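Local coordinates for conserved hypothetical protein (Enterococcus faecalis, PDB 1Z6M) that is of unknown function but has a thioredoxin-like fold with a CxxC pattern at a helix start, consistent with a thiol-disulfide oxidoreductase, at residues A132-V135 with S136-A140; T152-G156 with E157-D161; Q55-S59 with G60-R64. All coordinates share one frame; numbering follows the deposited sequence. Where two conformers were deposited one is given.

Overall arrangement
The three contacts illustrate how a thioredoxin-like fold is assembled from short local units. Interactions 2 and 3 belong to the same mixed sheet: 152-161 forms the hairpin that ends it on one side, and 55-64 carries the chain from helix 40-58 into strand 62-68. Their centres lie about 16 Å apart, with nearest atoms about 6 Å apart. Interaction 1 lies within the first turns of helix 132-145, the element preceding the hairpin, and its centre stands about 20 Å and about 26 Å from those of interactions 2 and 3. Ile-153 of interaction 2 lies near, without touching, Cys-39 and Cys-42, a CxxC pattern at the start of helix 40-58 that may be a redox pair.

Interaction 1 (A132-V135 with S136-A140); sequences ATLV and SAVIA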
loop_
_atom_site.group_PDB
_atom_site.type_symbol
_atom_site.label_atom_id
_atom_site.label_comp_id
_atom_site.label_asym_id
_atom_site.label_seq_id
_atom_site.Cartn_x
_atom_site.Cartn_y
_atom_site.Cartn_z
ATOM N N ALA A 132 -14.266 -7.812 -3.723
ATOM C CA ALA A 132 -13.745 -9.148 -3.415
ATOM C C ALA A 132 -12.749 -9.630 -4.465
ATOM O O ALA A 132 -11.751 -10.282 -4.136
ATOM C CB ALA A 132 -14.888 -10.141 -3.256
ATOM N N THR A 133 -12.997 -9.290 -5.718
ATOM C CA THR A 133 -12.129 -9.706 -6.814
ATOM C C THR A 133 -10.767 -9.004 -6.683
ATOM O O THR A 133 -9.732 -9.616 -6.845
ATOM C CB THR A 133 -12.787 -9.468 -8.189
ATOM O OG1 THR A 133 -14.097 -10.048 -8.178
ATOM C CG2 THR A 133 -11.973 -10.118 -9.303
ATOM N N LEU A 134 -10.796 -7.717 -6.387
ATOM C CA LEU A 134 -9.556 -6.983 -6.192
ATOM C C LEU A 134 -8.776 -7.518 -4.990
ATOM O O LEU A 134 -7.560 -7.732 -5.082
ATOM C CB LEU A 134 -9.829 -5.490 -6.045
ATOM C CG LEU A 134 -8.613 -4.564 -6.001
ATOM C CD1 LEU A 134 -8.956 -3.203 -6.595
ATOM C CD2 LEU A 134 -8.086 -4.416 -4.570
ATOM N N VAL A 135 -9.460 -7.736 -3.866
ATOM C CA VAL A 135 -8.820 -8.278 -2.666
ATOM C C VAL A 135 -8.118 -9.593 -2.989
ATOM O O VAL A 135 -6.948 -9.787 -2.621
ATOM C CB VAL A 135 -9.834 -8.471 -1.504
ATOM C CG1 VAL A 135 -9.251 -9.316 -0.377
ATOM C CG2 VAL A 135 -10.295 -7.113 -0.974
ATOM N N SER A 136 -8.830 -10.502 -3.666
ATOM C CA SER A 136 -8.275 -11.799 -4.023
ATOM C C SER A 136 -7.130 -11.639 -5.030
ATOM O O SER A 136 -6.132 -12.357 -4.970
ATOM C CB SER A 136 -9.385 -12.697 -4.578
ATOM O OG SER A 136 -8.885 -13.728 -5.402
ATOM N N ALA A 137 -7.278 -10.682 -5.950
ATOM C CA ALA A 137 -6.259 -10.469 -6.976
ATOM C C ALA A 137 -4.942 -10.034 -6.340
ATOM O O ALA A 137 -3.876 -10.507 -6.727
ATOM C CB ALA A 137 -6.711 -9.455 -8.013
ATOM N N VAL A 138 -5.006 -9.156 -5.337
ATOM C CA VAL A 138 -3.781 -8.746 -4.646
ATOM C C VAL A 138 -3.141 -9.920 -3.906
ATOM O O VAL A 138 -1.928 -10.112 -3.961
ATOM C CB VAL A 138 -4.037 -7.563 -3.703
ATOM C CG1 VAL A 138 -2.825 -7.288 -2.842
ATOM C CG2 VAL A 138 -4.394 -6.328 -4.515
ATOM N N ILE A 139 -3.951 -10.707 -3.205
ATOM C CA ILE A 139 -3.410 -11.878 -2.516
ATOM C C ILE A 139 -2.760 -12.858 -3.513
ATOM O O ILE A 139 -1.657 -13.364 -3.276
ATOM C CB ILE A 139 -4.499 -12.583 -1.697
ATOM C CG1 ILE A 139 -4.930 -11.694 -0.529
ATOM C CG2 ILE A 139 -4.027 -13.961 -1.216
ATOM C CD1 ILE A 139 -6.224 -12.119 0.114
ATOM N N ALA A 140 -3.438 -13.103 -4.636
ATOM C CA ALA A 140 -2.934 -14.011 -5.668
ATOM C C ALA A 140 -1.646 -13.493 -6.299
ATOM O O ALA A 140 -0.731 -14.261 -6.561
ATOM C CB ALA A 140 -3.999 -14.230 -6.735
HETATM O O HOH W 1 -9.412 -12.096 -8.308
#
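Leu-134 and Val-138, one helical turn apart, form the more sheltered side of this local contact in helix 132-145. Their side chains run alongside each other and point the same way, with CD2 of Leu-134 4.2 Å from CG2 of Val-138. This branch of Val-138 is turned beside its own backbone N, which also brings CG2 within 3.5 Å of the Leu-134 carbonyl O. Val-138 is the buried member of the pair, while Leu-134 extends toward Tyr-88 in a neighbouring loop.

The backbone spacing is set by the regular i to i+4 ladder. Val-138 N donates to Leu-134 O at 2.9 Å, and Ile-139 N donates to Val-135 O over a longer 3.2 Å. The same spacing places a second apolar pair, Val-135 and Ile-139, again lying side by side with CG1 of Val-135 4.2 Å from CD1 of Ile-139. Here the packing opens outward: Val-135 still touches Asp-70 and His-84, but Ile-139 is exposed.

The solvent side is polar and looser. Ala-137 N donates to Thr-133 O at 2.8 Å, and a water, its O 2.9 Å from Thr-133 O, donates to it as well. With these two donors the carbonyl is shared between helix and solvent. The same water reaches OG of Ser-136 only weakly, at 3.4 Å, in the conformer described here, one of two. Ala-137 offers only a methyl group, which contacts Thr-18.

The whole is typical of an amphipathic alpha-helix on a protein surface: one face carries aliphatic residues toward the body of the thioredoxin-like fold, and on the other the carbonyl of Thr-133 is bonded to water as well as to the helix.

Interaction 2 (T152-G156 with E157-D161); sequences TIIIG and EYIFD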
loop_
_atom_site.group_PDB
_atom_site.type_symbol
_atom_site.label_atom_id
_atom_site.label_comp_id
_atom_site.label_asym_id
_atom_site.label_seq_id
_atom_site.Cartn_x
_atom_site.Cartn_y
_atom_site.Cartn_z
ATOM N N THR A 152 6.235 -4.219 0.925
ATOM C CA THR A 152 7.161 -4.596 -0.135
ATOM C C THR A 152 6.962 -3.618 -1.269
ATOM O O THR A 152 5.859 -3.526 -1.820
ATOM C CB THR A 152 6.931 -6.049 -0.608
ATOM O OG1 THR A 152 7.206 -6.935 0.477
ATOM C CG2 THR A 152 7.860 -6.413 -1.744
ATOM N N ILE A 153 8.013 -2.857 -1.581
ATOM C CA ILE A 153 7.957 -1.844 -2.622
ATOM C C ILE A 153 8.845 -2.301 -3.757
ATOM O O ILE A 153 9.966 -2.758 -3.509
ATOM C CB ILE A 153 8.416 -0.433 -2.126
ATOM C CG1 ILE A 153 7.867 -0.096 -0.722
ATOM C CG2 ILE A 153 8.079 0.652 -3.180
ATOM C CD1 ILE A 153 6.366 -0.060 -0.587
ATOM N N ILE A 154 8.357 -2.173 -4.986
ATOM C CA ILE A 154 9.081 -2.683 -6.133
ATOM C C ILE A 154 9.088 -1.623 -7.230
ATOM O O ILE A 154 8.038 -1.085 -7.605
ATOM C CB ILE A 154 8.456 -4.001 -6.663
ATOM C CG1 ILE A 154 8.526 -5.095 -5.596
ATOM C CG2 ILE A 154 9.162 -4.471 -7.934
ATOM C CD1 ILE A 154 7.755 -6.342 -5.948
ATOM N N ILE A 155 10.285 -1.324 -7.732
ATOM C CA ILE A 155 10.436 -0.504 -8.927
ATOM C C ILE A 155 11.299 -1.341 -9.850
ATOM O O ILE A 155 12.505 -1.504 -9.603
ATOM C CB ILE A 155 11.132 0.843 -8.643
ATOM C CG1 ILE A 155 10.333 1.662 -7.616
ATOM C CG2 ILE A 155 11.328 1.628 -9.957
ATOM C CD1 ILE A 155 11.042 2.904 -7.091
ATOM N N GLY A 156 10.689 -1.896 -10.895
ATOM C CA GLY A 156 11.424 -2.778 -11.803
ATOM C C GLY A 156 11.998 -3.966 -11.049
ATOM O O GLY A 156 11.256 -4.705 -10.399
ATOM N N GLU A 157 13.309 -4.144 -11.129
ATOM C CA GLU A 157 13.973 -5.243 -10.400
ATOM C C GLU A 157 14.301 -4.898 -8.948
ATOM O O GLU A 157 14.692 -5.768 -8.216
ATOM C CB GLU A 157 15.241 -5.717 -11.128
ATOM C CG GLU A 157 14.983 -6.651 -12.324
ATOM C CD GLU A 157 14.609 -8.099 -11.947
ATOM O OE1 GLU A 157 14.728 -8.980 -12.820
ATOM O OE2 GLU A 157 14.176 -8.369 -10.806
ATOM N N TYR A 158 14.145 -3.640 -8.571
ATOM C CA TYR A 158 14.518 -3.161 -7.241
ATOM C C TYR A 158 13.405 -3.415 -6.234
ATOM O O TYR A 158 12.266 -2.985 -6.440
ATOM C CB TYR A 158 14.883 -1.676 -7.310
ATOM C CG TYR A 158 16.039 -1.441 -8.241
ATOM C CD1 TYR A 158 15.831 -0.961 -9.530
ATOM C CD2 TYR A 158 17.341 -1.750 -7.848
ATOM C CE1 TYR A 158 16.901 -0.764 -10.404
ATOM C CE2 TYR A 158 18.416 -1.558 -8.709
ATOM C CZ TYR A 158 18.186 -1.065 -9.988
ATOM O OH TYR A 158 19.233 -0.871 -10.864
ATOM N N ILE A 159 13.731 -4.136 -5.163
ATOM C CA ILE A 159 12.768 -4.555 -4.157
ATOM C C ILE A 159 13.261 -4.018 -2.816
ATOM O O ILE A 159 14.396 -4.279 -2.416
ATOM C CB ILE A 159 12.699 -6.097 -4.087
ATOM C CG1 ILE A 159 12.335 -6.704 -5.446
ATOM C CG2 ILE A 159 11.712 -6.548 -3.022
ATOM C CD1 ILE A 159 12.713 -8.181 -5.580
ATOM N N PHE A 160 12.430 -3.239 -2.132
ATOM C CA PHE A 160 12.866 -2.606 -0.898
ATOM C C PHE A 160 11.684 -2.453 0.048
ATOM O O PHE A 160 10.573 -2.872 -0.270
ATOM C CB PHE A 160 13.584 -1.269 -1.181
ATOM C CG PHE A 160 12.792 -0.316 -2.031
ATOM C CD1 PHE A 160 12.016 0.675 -1.435
ATOM C CD2 PHE A 160 12.839 -0.393 -3.425
ATOM C CE1 PHE A 160 11.289 1.576 -2.212
ATOM C CE2 PHE A 160 12.118 0.490 -4.205
ATOM C CZ PHE A 160 11.348 1.485 -3.605
ATOM N N ASP A 161 11.919 -1.870 1.216
ATOM C CA ASP A 161 10.861 -1.719 2.216
ATOM C C ASP A 161 11.067 -0.422 2.980
ATOM O O ASP A 161 11.759 0.478 2.507
ATOM C CB ASP A 161 10.834 -2.941 3.153
ATOM C CG ASP A 161 12.132 -3.124 3.931
ATOM O OD1 ASP A 161 12.928 -2.177 3.998
ATOM O OD2 ASP A 161 12.328 -4.214 4.505
#
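Ile-153 and Phe-160 face each other across the two strands of a tight antiparallel hairpin, and their side-chain conformations shape the contact. Phe-160 places CG between its backbone N and carbonyl carbon (chi1 53°), the crowded position, which brings the ring back across the neighbouring strand. One ring face receives CB of Ile-153, 3.9 Å from the ring centroid in a CH-pi contact, the approach being offset toward the rim. In Ile-153, chi1 of -42° sets CG1 beside the backbone N and leaves CG2 roughly anti to it. CG2 of Ile-153 thereby lies 3.4 Å from CZ of Phe-160, at the far end of the ring, while the CG1 branch leads away.

Ile-155 meets the same ring differently. Its extended CG1 branch ends with CD1 in the ring plane at the edge, 3.8 Å from CZ of Phe-160. The ring is thus touched over a face by one isoleucine and at its rim by another. Tyr-158 lies on this side of the sheet too, the edge of its ring near Ile-155 O, with CD1 3.4 Å from that oxygen. Both aromatic rings also meet Tyr-172 of helix 166-173, the Phe-160 ring by stacking.

On the other face, Ile-154 and Ile-159 run alongside each other, their CG1 atoms 4.1 Å apart, and Thr-152 CG2 touches CG2 of Ile-159.

A type II' turn from Ile-155 to Tyr-158 joins the strands, with Gly-156 at its positive-phi corner. Reciprocal bonds tie Ile-153 to Phe-160, and Phe-160 N reaches Ile-153 O at 2.9 Å. Tyr-158 N also donates to Ile-155 O at 2.9 Å, closing the turn.

Chemically, the contact implies a division of labour: backbone bonds set the register, while aliphatic and aromatic carbon surfaces, not charges, join the hairpin's side chains.

Interaction 3 (Q55-S59 with G60-R64); sequences QSVKS and GKVER
Ser-56 O meets the amides of Lys-61 and Val-62 as helix 40-58 ends in a Schellman motif, in which Gly-60 takes positive phi (86°) to turn the chain toward strand 62-68. Lys-61 N reaches Ser-56 O weakly, at 3.1 Å; Val-62 N bonds to Ser-56 O at 3.2 Å, and Gly-60 N donates to Val-57 O.

Ser-59 adds a side-chain bond to the same acceptor. Its OG lies between the backbone N and the carbonyl carbon (chi1 72°), which folds it back over the helix end, where OG of Ser-59 donates to Ser-56 O at 3.1 Å. It arrives from the opposite face of the carbonyl plane to Val-62 N, leaving the oxygen gripped from both faces.

Alongside these bonds, CB of Ser-56 packs on CG2 of Val-62 at 3.7 Å, while its hydroxyl is bonded to Leu-52 O. The CG2 branch of Val-57 meets CD of Arg-64 at 4.0 Å; the two side chains cross at about a right angle. The guanidinium of Arg-64 continues to a salt bridge with Glu-33. A water bridges the backbones, donating to Val-57 O at 2.7 Å and to Val-62 O at 2.8 Å.

Here the Schellman-capped helix end forms the helix-to-strand connection of the beta-alpha-beta unit made by strand 29-35, helix 40-58 and strand 62-68 of the thioredoxin-like fold.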
loop_
_atom_site.group_PDB
_atom_site.type_symbol
_atom_site.label_atom_id
_atom_site.label_comp_id
_atom_site.label_asym_id
_atom_site.label_seq_id
_atom_site.Cartn_x
_atom_site.Cartn_y
_atom_site.Cartn_z
ATOM N N GLN A 55 5.913 14.849 -5.047
ATOM C CA GLN A 55 6.555 15.603 -6.121
ATOM C C GLN A 55 6.776 14.747 -7.367
ATOM O O GLN A 55 6.576 15.209 -8.495
ATOM C CB GLN A 55 7.870 16.205 -5.656
ATOM C CG GLN A 55 8.534 16.994 -6.768
ATOM C CD GLN A 55 9.680 17.831 -6.303
ATOM O OE1 GLN A 55 9.879 18.031 -5.097
ATOM N NE2 GLN A 55 10.448 18.351 -7.260
ATOM N N SER A 56 7.200 13.496 -7.167
ATOM C CA SER A 56 7.473 12.594 -8.299
ATOM C C SER A 56 6.213 12.292 -9.101
ATOM O O SER A 56 6.266 12.145 -10.323
ATOM C CB SER A 56 8.088 11.286 -7.801
ATOM O OG SER A 56 9.288 11.497 -7.084
ATOM N N VAL A 57 5.096 12.150 -8.395
ATOM C CA VAL A 57 3.804 11.926 -9.026
ATOM C C VAL A 57 3.355 13.184 -9.771
ATOM O O VAL A 57 2.920 13.114 -10.922
ATOM C CB VAL A 57 2.749 11.488 -7.968
ATOM C CG1 VAL A 57 1.326 11.674 -8.484
ATOM C CG2 VAL A 57 2.996 10.033 -7.552
ATOM N N LYS A 58 3.494 14.333 -9.119
ATOM C CA LYS A 58 3.072 15.591 -9.726
ATOM C C LYS A 58 3.867 15.919 -10.986
ATOM O O LYS A 58 3.309 16.436 -11.957
ATOM C CB LYS A 58 3.188 16.739 -8.725
ATOM C CG LYS A 58 2.828 18.108 -9.313
ATOM C CD LYS A 58 1.371 18.178 -9.737
ATOM C CE LYS A 58 1.074 19.484 -10.455
ATOM N NZ LYS A 58 -0.392 19.751 -10.531
ATOM N N SER A 59 5.161 15.628 -10.961
ATOM C CA SER A 59 6.048 15.918 -12.091
ATOM C C SER A 59 5.893 14.952 -13.277
ATOM O O SER A 59 6.542 15.138 -14.308
ATOM C CB SER A 59 7.495 15.894 -11.622
ATOM O OG SER A 59 7.886 14.561 -11.365
ATOM N N GLY A 60 5.070 13.914 -13.115
ATOM C CA GLY A 60 4.801 12.951 -14.182
ATOM C C GLY A 60 5.806 11.814 -14.282
ATOM O O GLY A 60 5.716 10.996 -15.185
ATOM N N LYS A 61 6.770 11.771 -13.364
ATOM C CA LYS A 61 7.829 10.765 -13.398
ATOM C C LYS A 61 7.346 9.400 -12.904
ATOM O O LYS A 61 7.709 8.372 -13.477
ATOM C CB LYS A 61 9.045 11.235 -12.586
ATOM C CG LYS A 61 10.212 10.263 -12.516
ATOM C CD LYS A 61 11.035 10.229 -13.789
ATOM C CE LYS A 61 12.345 9.505 -13.517
ATOM N NZ LYS A 61 13.361 9.621 -14.587
ATOM N N VAL A 62 6.527 9.403 -11.856
ATOM C CA VAL A 62 6.123 8.181 -11.171
ATOM C C VAL A 62 4.615 7.991 -11.175
ATOM O O VAL A 62 3.860 8.941 -10.954
ATOM C CB VAL A 62 6.623 8.200 -9.701
ATOM C CG1 VAL A 62 5.955 7.107 -8.856
ATOM C CG2 VAL A 62 8.137 8.076 -9.639
ATOM N N GLU A 63 4.196 6.755 -11.441
ATOM C CA GLU A 63 2.846 6.303 -11.124
ATOM C C GLU A 63 2.956 5.276 -10.005
ATOM O O GLU A 63 3.736 4.330 -10.107
ATOM C CB GLU A 63 2.184 5.645 -12.334
ATOM C CG GLU A 63 0.725 5.229 -12.075
ATOM C CD GLU A 63 0.098 4.404 -13.191
ATOM O OE1 GLU A 63 0.829 3.768 -13.977
ATOM O OE2 GLU A 63 -1.153 4.380 -13.274
ATOM N N ARG A 64 2.184 5.468 -8.941
ATOM C CA ARG A 64 2.149 4.495 -7.854
ATOM C C ARG A 64 0.982 3.566 -8.074
ATOM O O ARG A 64 -0.111 4.009 -8.455
ATOM C CB ARG A 64 1.981 5.180 -6.506
ATOM C CG ARG A 64 3.072 6.193 -6.187
ATOM C CD ARG A 64 2.688 7.035 -4.983
ATOM N NE ARG A 64 2.744 6.243 -3.758
ATOM C CZ ARG A 64 2.421 6.697 -2.551
ATOM N NH1 ARG A 64 1.976 7.938 -2.393
ATOM N NH2 ARG A 64 2.536 5.897 -1.495
HETATM O O HOH W 2 2.568 10.885 -12.458
#